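Local coordinates for periplasmic aliphatic sulphonates-binding protein (Escherichia coli, PDB 2X26) that probably binds aliphatic sulfonates in the periplasm and hands them to an ABC transporter for import, at residues 86-91 against 156-161; 95-100 against 173-178; 73-78 against 190-195; 194-199 against 286-291. All blocks are in the same frame, centred on the assembly; numbering follows the deposited sequence.

Contact 1: residues 86-91 against 156-161; sequences AEVILV and WAIWDP
Val88 and Ile158 form the middle rung of an antiparallel ladder, bonded both ways: Val88 N gives to Ile158 O at 3.0 Å, and Ile158 N returns a bond to Val88 O at 2.9 Å. One hydrogen-bonded pair further on, Leu90 N reaches Trp156 O at 2.8 Å, nearly straight at 175°, and Trp156 N closes that ring on Leu90 O. At the Ala86 end Asp160 N makes a weak bond to Ala86 O.

Apolar packing follows the two faces. Leu90 CD1 touches Ile158 CG2 at 4.1 Å and comes obliquely on the Trp156 ring at CE3. On the other face Ile89 CG1 rests on Ala157 CB at 4.1 Å.

The charged side chains sit at the Glu87 end, with their bonds going outside the two segments. The Glu87 chain bends at chi2 (91°), folding the carboxylate alongside Trp159, so that OE2 lies 3.8 Å from Trp159 CB and near the plane of the indole, at its edge. Ser115 OG bonds the same oxygen, and Asp160 is held by Ser164 and His244.

Strand 155-159 is also paired with strand 107-110, and strand 87-92 with 172-177. Helix 115-126 packs on the Ile89 and Trp159 face, while helices 141-149 and 162-169 pack on that of Leu90 and Trp156.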
# COMPACT_ATOMS: atom_id res chain seq x y z
N ALA A 86 3.14 3.45 12.02
CA ALA A 86 1.74 3.49 11.63
C ALA A 86 1.05 2.12 11.78
O ALA A 86 -0.15 1.99 11.56
CB ALA A 86 1.70 3.95 10.16
N GLU A 87 1.80 1.08 12.13
CA GLU A 87 1.24 -0.29 12.20
C GLU A 87 1.53 -0.79 13.64
O GLU A 87 2.66 -0.91 14.00
CB GLU A 87 1.95 -1.13 11.13
CG GLU A 87 1.42 -2.55 10.93
CD GLU A 87 0.31 -2.59 9.85
OE1 GLU A 87 0.52 -1.96 8.80
OE2 GLU A 87 -0.73 -3.24 10.09
N VAL A 88 0.49 -1.04 14.44
CA VAL A 88 0.66 -1.24 15.90
C VAL A 88 -0.13 -2.38 16.55
O VAL A 88 -1.12 -2.86 15.99
CB VAL A 88 0.29 0.07 16.63
CG1 VAL A 88 1.16 1.24 16.13
CG2 VAL A 88 -1.25 0.38 16.46
N ILE A 89 0.33 -2.81 17.73
CA ILE A 89 -0.50 -3.56 18.67
C ILE A 89 -0.84 -2.63 19.83
O ILE A 89 0.08 -2.07 20.48
CB ILE A 89 0.26 -4.80 19.18
CG1 ILE A 89 0.67 -5.70 18.03
CG2 ILE A 89 -0.58 -5.58 20.24
CD1 ILE A 89 1.56 -6.94 18.46
N LEU A 90 -2.13 -2.43 20.06
CA LEU A 90 -2.60 -1.58 21.14
C LEU A 90 -3.10 -2.37 22.30
O LEU A 90 -3.77 -3.39 22.13
CB LEU A 90 -3.78 -0.75 20.67
CG LEU A 90 -3.55 0.28 19.57
CD1 LEU A 90 -4.91 0.81 19.14
CD2 LEU A 90 -2.64 1.46 20.07
N VAL A 91 -2.83 -1.85 23.49
CA VAL A 91 -3.44 -2.38 24.71
C VAL A 91 -3.97 -1.20 25.46
O VAL A 91 -3.65 -0.07 25.09
CB VAL A 91 -2.43 -3.16 25.60
CG1 VAL A 91 -1.94 -4.39 24.83
CG2 VAL A 91 -1.20 -2.26 25.93
N TRP A 156 -5.33 -5.18 20.33
CA TRP A 156 -5.87 -4.98 18.99
C TRP A 156 -4.69 -4.61 18.08
O TRP A 156 -3.98 -3.61 18.28
CB TRP A 156 -6.93 -3.87 18.98
CG TRP A 156 -7.58 -3.58 17.65
CD1 TRP A 156 -7.72 -4.42 16.60
CD2 TRP A 156 -8.25 -2.37 17.27
NE1 TRP A 156 -8.39 -3.81 15.57
CE2 TRP A 156 -8.73 -2.55 15.97
CE3 TRP A 156 -8.44 -1.14 17.91
CZ2 TRP A 156 -9.41 -1.55 15.27
CZ3 TRP A 156 -9.14 -0.14 17.21
CH2 TRP A 156 -9.60 -0.35 15.92
N ALA A 157 -4.46 -5.46 17.10
CA ALA A 157 -3.39 -5.17 16.13
C ALA A 157 -4.07 -4.54 14.93
O ALA A 157 -5.01 -5.12 14.37
CB ALA A 157 -2.66 -6.46 15.75
N ILE A 158 -3.66 -3.32 14.60
CA ILE A 158 -4.37 -2.48 13.62
C ILE A 158 -3.46 -1.43 12.98
O ILE A 158 -2.38 -1.12 13.50
CB ILE A 158 -5.62 -1.79 14.31
CG1 ILE A 158 -6.60 -1.17 13.28
CG2 ILE A 158 -5.18 -0.82 15.39
CD1 ILE A 158 -7.21 -2.18 12.30
N TRP A 159 -3.89 -0.94 11.81
CA TRP A 159 -3.17 0.08 11.06
C TRP A 159 -3.80 1.47 11.20
O TRP A 159 -4.91 1.63 11.73
CB TRP A 159 -3.10 -0.32 9.58
CG TRP A 159 -4.43 -0.61 8.95
CD1 TRP A 159 -5.22 0.24 8.27
CD2 TRP A 159 -5.11 -1.90 8.93
NE1 TRP A 159 -6.37 -0.41 7.82
CE2 TRP A 159 -6.31 -1.73 8.20
CE3 TRP A 159 -4.78 -3.18 9.42
CZ2 TRP A 159 -7.22 -2.79 7.97
CZ3 TRP A 159 -5.68 -4.24 9.16
CH2 TRP A 159 -6.89 -4.03 8.48
N ASP A 160 -3.07 2.48 10.76
CA ASP A 160 -3.61 3.86 10.69
C ASP A 160 -4.57 3.96 9.50
O ASP A 160 -4.30 3.41 8.41
CB ASP A 160 -2.42 4.81 10.49
CG ASP A 160 -2.19 5.75 11.64
OD1 ASP A 160 -3.12 5.93 12.47
OD2 ASP A 160 -1.08 6.39 11.63
N PRO A 161 -5.63 4.76 9.63
CA PRO A 161 -5.89 5.76 10.70
C PRO A 161 -6.70 5.27 11.92
O PRO A 161 -6.96 6.06 12.83
CB PRO A 161 -6.73 6.81 9.95
CG PRO A 161 -7.62 5.92 9.04
CD PRO A 161 -6.50 5.02 8.46

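Contact 2: residues 95-100 against 173-178; sequences SPIKTV and RVLKDG
Arg173 spends both terminal nitrogens on a single backbone oxygen: NH2 and NH1 reach Ile97 O at 2.9 and 3.1 Å, a fork made with the NH1/NH2 end of the guanidinium, the oxygen lying almost in its plane. NH1 arrives in the carbonyl plane, whereas NH2 stands above it. Ser95 O also lies at the edge of the guanidinium, but its angle to NH2 is too poor for a bond. The arginine chain turns at chi3 (85°), and its NE is tied to Glu93 O, which fixes the rotation of the group. A methionine in its place would probably leave the carbonyls of Ile97 and Glu93 without these donors and the loop less firmly held.

Beyond the fork, Leu175 drives its methyls against the loop backbone. CD1 sits 3.5 Å from Lys98 C, and Ile97 CG2 meets the leucine crosswise at 4.0 Å from CD1. Val100 CG2 then packs on Lys176 CB at 3.6 Å, while the lysine's NZ goes off to Gln126.

Segment 95-100 opens with an ST turn, Ser95 OG accepting from Ile97 N at 3.0 Å. Leu175 and Lys176 both face Ile89, a classic beta bulge in the edge strand of this lobe's sheet.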
# COMPACT_ATOMS: atom_id res chain seq x y z
N SER A 95 -2.95 -1.46 31.29
CA SER A 95 -2.87 -2.91 31.15
C SER A 95 -1.60 -3.43 31.82
O SER A 95 -0.54 -2.83 31.64
CB SER A 95 -2.79 -3.30 29.66
OG SER A 95 -2.66 -4.71 29.58
N PRO A 96 -1.69 -4.56 32.54
CA PRO A 96 -0.49 -5.25 33.05
C PRO A 96 0.36 -5.85 31.94
O PRO A 96 1.49 -6.24 32.20
CB PRO A 96 -1.07 -6.38 33.91
CG PRO A 96 -2.41 -6.64 33.36
CD PRO A 96 -2.94 -5.30 32.85
N ILE A 97 -0.16 -5.92 30.71
CA ILE A 97 0.65 -6.34 29.55
C ILE A 97 1.66 -5.23 29.17
O ILE A 97 1.28 -4.13 28.71
CB ILE A 97 -0.28 -6.69 28.34
CG1 ILE A 97 -1.35 -7.71 28.74
CG2 ILE A 97 0.51 -7.18 27.15
CD1 ILE A 97 -2.58 -7.70 27.75
N LYS A 98 2.96 -5.53 29.35
CA LYS A 98 3.99 -4.52 29.13
C LYS A 98 4.87 -4.86 27.93
O LYS A 98 5.51 -3.96 27.37
CB LYS A 98 4.83 -4.30 30.40
CG LYS A 98 5.62 -2.97 30.41
CD LYS A 98 5.60 -2.30 31.81
CE LYS A 98 6.53 -1.08 31.83
NZ LYS A 98 7.12 -0.88 33.18
N THR A 99 4.89 -6.13 27.53
CA THR A 99 5.70 -6.56 26.38
C THR A 99 4.89 -7.49 25.50
O THR A 99 3.87 -8.00 25.91
CB THR A 99 6.94 -7.36 26.84
OG1 THR A 99 6.50 -8.53 27.53
CG2 THR A 99 7.85 -6.52 27.72
N VAL A 100 5.37 -7.77 24.30
CA VAL A 100 4.65 -8.71 23.43
C VAL A 100 4.57 -10.12 24.04
O VAL A 100 3.60 -10.85 23.91
CB VAL A 100 5.33 -8.79 22.04
CG1 VAL A 100 4.73 -9.91 21.26
CG2 VAL A 100 5.12 -7.45 21.33
N ARG A 173 -2.44 2.48 24.56
CA ARG A 173 -1.00 2.55 24.52
C ARG A 173 -0.50 1.57 23.44
O ARG A 173 -1.04 0.45 23.24
CB ARG A 173 -0.46 2.24 25.93
CG ARG A 173 0.81 1.45 26.07
CD ARG A 173 1.33 1.52 27.52
NE ARG A 173 0.75 0.56 28.45
CZ ARG A 173 1.08 -0.73 28.55
NH1 ARG A 173 1.97 -1.29 27.75
NH2 ARG A 173 0.45 -1.48 29.44
N VAL A 174 0.49 2.01 22.70
CA VAL A 174 1.16 1.13 21.74
C VAL A 174 2.06 0.14 22.51
O VAL A 174 3.02 0.55 23.16
CB VAL A 174 1.95 1.96 20.74
CG1 VAL A 174 2.85 1.08 19.84
CG2 VAL A 174 1.00 2.76 19.87
N LEU A 175 1.73 -1.15 22.46
CA LEU A 175 2.59 -2.20 23.03
C LEU A 175 3.79 -2.47 22.12
O LEU A 175 4.90 -2.77 22.59
CB LEU A 175 1.77 -3.48 23.19
CG LEU A 175 2.49 -4.68 23.81
CD1 LEU A 175 2.65 -4.42 25.25
CD2 LEU A 175 1.64 -5.91 23.54
N LYS A 176 3.56 -2.39 20.82
CA LYS A 176 4.58 -2.77 19.84
C LYS A 176 4.24 -2.10 18.53
O LYS A 176 3.09 -2.11 18.16
CB LYS A 176 4.56 -4.30 19.70
CG LYS A 176 5.53 -4.89 18.70
CD LYS A 176 6.93 -4.64 19.10
CE LYS A 176 7.82 -5.45 18.15
NZ LYS A 176 9.23 -5.25 18.48
N ASP A 177 5.22 -1.50 17.86
CA ASP A 177 4.97 -1.06 16.46
C ASP A 177 5.91 -1.83 15.53
O ASP A 177 6.60 -2.77 15.96
CB ASP A 177 5.05 0.47 16.31
CG ASP A 177 6.47 1.02 16.48
OD1 ASP A 177 7.47 0.25 16.41
OD2 ASP A 177 6.61 2.25 16.67
N GLY A 178 5.96 -1.43 14.27
CA GLY A 178 6.69 -2.26 13.30
C GLY A 178 8.17 -1.99 13.22
O GLY A 178 8.86 -2.51 12.31

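Contact 3: residues 73-78 against 190-195; sequences DLVYVG and AARPYA
Val75 and Ala190 form an antiparallel hydrogen-bonded pair where strand 74-80 lies against the end of strand 186-191. Val75 N gives to Ala190 O at 2.9 Å, and Ala190 N answers to Val75 O at 3.1 Å. Just past this pair segment 190-195 turns into helix 192-197, with Ala191 at the N-cap position and its O taking up Ala195 N. On the other strand Val77 and Gly78 both face Tyr188, a classic beta bulge.

The turn into the helix brings Arg192 across Val75 at about a right angle. Val75 CG1 lies over the centre of one guanidinium face, 3.5 Å from CZ, while Asp73 occupies the edge of the same group. Arg192 NH2 bonds Asp73 OD1 at 2.8 Å along an almost straight line (174°), on the syn side of the carboxylate; NE reaches OD2 in a weak second bond of 3.3 Å. The two planes are 28° apart, so this side-on salt bridge is slightly twisted. A bend at chi3 (-46°) turns the guanidinium back toward the aspartate. Deeper in, Val77 CG1 touches both Ala195 CB (3.9 Å) and Ala190 CB (4.1 Å).

A leucine at Arg192 would probably leave the Asp73 charge without its mate and Gln282 O, which NH2 also bonds, without that donor.

The chemistry is divided by direction: the guanidinium's edge serves the charge and its face the valine. The ion pair clips the residue leading into strand 74-80 to the helix's first turn, and the arginine would be expected to favour ionised Asp73.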
# COMPACT_ATOMS: atom_id res chain seq x y z
N ASP A 73 -0.37 -12.18 -13.16
CA ASP A 73 0.96 -11.79 -13.67
C ASP A 73 1.24 -10.30 -13.36
O ASP A 73 2.01 -9.64 -14.06
CB ASP A 73 1.10 -12.07 -15.17
CG ASP A 73 2.56 -11.91 -15.68
OD1 ASP A 73 3.54 -12.03 -14.90
OD2 ASP A 73 2.71 -11.65 -16.90
N LEU A 74 0.68 -9.80 -12.28
CA LEU A 74 0.81 -8.37 -11.96
C LEU A 74 2.20 -8.05 -11.45
O LEU A 74 2.73 -8.79 -10.63
CB LEU A 74 -0.16 -8.04 -10.87
CG LEU A 74 -1.56 -8.47 -11.20
CD1 LEU A 74 -2.43 -8.14 -9.97
CD2 LEU A 74 -2.08 -7.75 -12.46
N VAL A 75 2.80 -6.97 -11.94
CA VAL A 75 4.20 -6.69 -11.64
C VAL A 75 4.29 -5.53 -10.68
O VAL A 75 3.45 -4.60 -10.73
CB VAL A 75 5.00 -6.38 -12.91
CG1 VAL A 75 5.09 -7.62 -13.78
CG2 VAL A 75 4.43 -5.21 -13.71
N TYR A 76 5.33 -5.57 -9.82
CA TYR A 76 5.63 -4.46 -8.93
C TYR A 76 6.40 -3.41 -9.74
O TYR A 76 7.53 -3.67 -10.19
CB TYR A 76 6.51 -4.93 -7.78
CG TYR A 76 5.92 -6.02 -6.92
CD1 TYR A 76 5.13 -5.70 -5.79
CD2 TYR A 76 6.18 -7.34 -7.17
CE1 TYR A 76 4.59 -6.72 -4.96
CE2 TYR A 76 5.65 -8.37 -6.37
CZ TYR A 76 4.85 -8.05 -5.26
OH TYR A 76 4.33 -9.05 -4.45
N VAL A 77 5.79 -2.26 -9.94
CA VAL A 77 6.44 -1.19 -10.68
C VAL A 77 7.16 -0.18 -9.78
O VAL A 77 8.05 0.53 -10.26
CB VAL A 77 5.49 -0.44 -11.68
CG1 VAL A 77 5.13 -1.32 -12.94
CG2 VAL A 77 4.24 0.16 -10.96
N GLY A 78 6.79 -0.10 -8.50
CA GLY A 78 7.39 0.91 -7.61
C GLY A 78 7.14 0.53 -6.17
O GLY A 78 6.16 -0.15 -5.86
N ALA A 190 1.09 -2.91 -11.79
CA ALA A 190 0.46 -2.81 -13.10
C ALA A 190 0.48 -4.16 -13.76
O ALA A 190 1.20 -5.01 -13.34
CB ALA A 190 1.21 -1.82 -13.98
N ALA A 191 -0.32 -4.34 -14.82
CA ALA A 191 -0.12 -5.49 -15.68
C ALA A 191 1.18 -5.37 -16.47
O ALA A 191 1.58 -4.26 -16.89
CB ALA A 191 -1.31 -5.64 -16.63
N ARG A 192 1.88 -6.50 -16.64
CA ARG A 192 3.17 -6.43 -17.30
C ARG A 192 3.15 -5.80 -18.71
O ARG A 192 4.01 -4.99 -19.04
CB ARG A 192 3.89 -7.77 -17.26
CG ARG A 192 5.32 -7.72 -17.82
CD ARG A 192 5.85 -9.13 -18.02
NE ARG A 192 5.56 -9.97 -16.85
CZ ARG A 192 6.42 -10.14 -15.85
NH1 ARG A 192 7.61 -9.52 -15.87
NH2 ARG A 192 6.07 -10.91 -14.80
N PRO A 193 2.14 -6.12 -19.53
CA PRO A 193 2.18 -5.55 -20.87
C PRO A 193 2.03 -4.04 -20.84
O PRO A 193 2.66 -3.34 -21.66
CB PRO A 193 0.96 -6.20 -21.56
CG PRO A 193 0.80 -7.46 -20.89
CD PRO A 193 1.09 -7.15 -19.43
N TYR A 194 1.25 -3.51 -19.89
CA TYR A 194 1.07 -2.06 -19.81
C TYR A 194 2.33 -1.39 -19.35
O TYR A 194 2.65 -0.32 -19.84
CB TYR A 194 -0.05 -1.68 -18.81
CG TYR A 194 -0.48 -0.23 -18.80
CD1 TYR A 194 -1.48 0.23 -19.66
CD2 TYR A 194 0.09 0.70 -17.91
CE1 TYR A 194 -1.92 1.57 -19.66
CE2 TYR A 194 -0.32 2.07 -17.92
CZ TYR A 194 -1.33 2.48 -18.78
OH TYR A 194 -1.79 3.80 -18.76
N ALA A 195 3.03 -2.00 -18.39
CA ALA A 195 4.26 -1.43 -17.89
C ALA A 195 5.33 -1.45 -19.02
O ALA A 195 6.06 -0.45 -19.18
CB ALA A 195 4.73 -2.22 -16.69

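Contact 4: residues 194-199 against 286-291; sequences YAEKNG and QPTQLE
Thr288 holds OG1 between its backbone N and carbonyl carbon (chi1 55°), aiming the hydroxyl at the water it shares with Glu196, and Leu290, with CG anti to its carbonyl carbon (chi1 -68°), leans over the end of helix 192-197. The place is a break between two helices: helix 192-197 stops, Asn198 leaves helical torsions, and helix 199-218 starts at once, with the extended segment 286-291 laid across the break.

One water stitches the parts together. It donates to Glu196 O at 2.6 Å, accepts from Leu290 N at 3.1 Å and more weakly from Gly199 N, and shares a hydrogen bond of 2.7 Å with Thr288 OG1. In this way a carbonyl at the end of one helix and an amide at the start of the next are linked, the amide only weakly, through the same water. A second water lies between Gln286 O and the Glu196 carboxylate, though that bridge is doubtful because the glutamate has two conformations.

Direct contact is close at the glycine. Gly199 CA lies 3.2 Å from Thr288 O in a CA-H...O contact, and a beta carbon there would collide with that oxygen. Behind the junction, Asn198 ND2 sits over the centre of the Tyr194 ring and bonds Tyr194 O at 3.1 Å. On the exposed side the closing touch is made by a methyl, Leu290 CD1, 3.6 Å from Glu196 O.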
# COMPACT_ATOMS: atom_id res chain seq x y z
N TYR A 194 1.25 -3.51 -19.89
CA TYR A 194 1.07 -2.06 -19.81
C TYR A 194 2.33 -1.39 -19.35
O TYR A 194 2.65 -0.32 -19.84
CB TYR A 194 -0.05 -1.68 -18.81
CG TYR A 194 -0.48 -0.23 -18.80
CD1 TYR A 194 -1.48 0.23 -19.66
CD2 TYR A 194 0.09 0.70 -17.91
CE1 TYR A 194 -1.92 1.57 -19.66
CE2 TYR A 194 -0.32 2.07 -17.92
CZ TYR A 194 -1.33 2.48 -18.78
OH TYR A 194 -1.79 3.80 -18.76
N ALA A 195 3.03 -2.00 -18.39
CA ALA A 195 4.26 -1.43 -17.89
C ALA A 195 5.33 -1.45 -19.02
O ALA A 195 6.06 -0.45 -19.18
CB ALA A 195 4.73 -2.22 -16.69
N GLU A 196 5.40 -2.56 -19.76
CA GLU A 196 6.42 -2.68 -20.81
C GLU A 196 6.17 -1.74 -21.99
O GLU A 196 7.14 -1.20 -22.56
CB GLU A 196 6.57 -4.14 -21.25
CG GLU A 196 7.23 -4.99 -20.15
CD GLU A 196 8.74 -4.81 -20.12
OE1 GLU A 196 9.32 -4.47 -21.18
OE2 GLU A 196 9.35 -5.01 -19.05
N LYS A 197 4.90 -1.53 -22.33
CA LYS A 197 4.49 -0.64 -23.40
C LYS A 197 4.64 0.82 -23.02
O LYS A 197 4.84 1.67 -23.90
CB LYS A 197 3.01 -0.89 -23.72
CG LYS A 197 2.53 -0.01 -24.85
CD LYS A 197 1.33 -0.57 -25.55
CE LYS A 197 1.42 -0.24 -27.05
NZ LYS A 197 0.18 -0.62 -27.80
N ASN A 198 4.48 1.12 -21.72
CA ASN A 198 4.39 2.52 -21.29
C ASN A 198 5.42 2.88 -20.22
O ASN A 198 5.14 3.64 -19.29
CB ASN A 198 2.97 2.85 -20.79
CG ASN A 198 1.90 2.59 -21.84
OD1 ASN A 198 1.83 3.30 -22.83
ND2 ASN A 198 1.04 1.58 -21.62
N GLY A 199 6.64 2.39 -20.39
CA GLY A 199 7.68 2.50 -19.35
C GLY A 199 8.00 3.91 -18.90
O GLY A 199 8.01 4.18 -17.70
N GLN A 286 11.61 -4.29 -14.08
CA GLN A 286 12.81 -3.50 -14.31
C GLN A 286 12.42 -2.30 -15.18
O GLN A 286 11.93 -2.47 -16.31
CB GLN A 286 13.88 -4.36 -14.99
CG GLN A 286 14.31 -5.54 -14.14
CD GLN A 286 15.14 -5.12 -12.93
OE1 GLN A 286 16.26 -4.63 -13.09
NE2 GLN A 286 14.61 -5.31 -11.71
N PRO A 287 12.61 -1.08 -14.65
CA PRO A 287 12.12 0.07 -15.38
C PRO A 287 12.79 0.18 -16.76
O PRO A 287 14.01 -0.07 -16.89
CB PRO A 287 12.47 1.25 -14.48
CG PRO A 287 12.52 0.65 -13.12
CD PRO A 287 13.02 -0.73 -13.26
N THR A 288 11.98 0.50 -17.76
CA THR A 288 12.43 0.68 -19.13
C THR A 288 11.78 1.93 -19.63
O THR A 288 10.82 2.46 -19.03
CB THR A 288 11.94 -0.45 -20.03
OG1 THR A 288 10.50 -0.56 -19.91
CG2 THR A 288 12.60 -1.76 -19.62
N GLN A 289 12.28 2.42 -20.76
CA GLN A 289 11.67 3.54 -21.45
C GLN A 289 11.60 3.23 -22.94
O GLN A 289 12.00 4.05 -23.76
CB GLN A 289 12.48 4.81 -21.25
CG GLN A 289 12.60 5.27 -19.84
CD GLN A 289 13.61 6.37 -19.71
OE1 GLN A 289 14.63 6.20 -19.04
NE2 GLN A 289 13.36 7.50 -20.36
N LEU A 290 11.07 2.04 -23.26
CA LEU A 290 10.91 1.57 -24.65
C LEU A 290 10.15 2.56 -25.52
O LEU A 290 8.99 2.87 -25.25
CB LEU A 290 10.22 0.20 -24.67
CG LEU A 290 10.92 -1.07 -24.14
CD1 LEU A 290 10.04 -2.31 -24.42
CD2 LEU A 290 12.35 -1.28 -24.70
N GLU A 291 10.83 3.07 -26.55
CA GLU A 291 10.19 3.87 -27.62
C GLU A 291 9.33 2.98 -28.52
O GLU A 291 9.76 1.92 -28.99
CB GLU A 291 11.26 4.61 -28.45
CG GLU A 291 11.81 5.91 -27.78
CD GLU A 291 13.36 5.97 -27.72
OE1 GLU A 291 14.05 5.13 -28.36
OE2 GLU A 291 13.89 6.86 -27.01
O HOH W 1 11.49 -4.57 -17.91
O HOH W 2 8.77 0.62 -21.65

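From the N terminus, contact 3 opens first, at 73-78, and stays open until 190-195. Within that span the chain passes into the second lobe, where contacts 1 and 2 open at 86-91 and 95-100 and close at 156-161 and 173-178. These two cross, and they meet directly, Ile89 O with Leu175 N, because strand 87-92 lies between 155-159 and 172-177. The chain then returns to the first lobe to complete contact 3, whose centre is about 30 Å from that of contact 1. Contact 4 starts on the same helix, 192-197, and closes last, bringing the late 286-291 segment back. The two sheets belong to the two lobes of a type II periplasmic-binding fold.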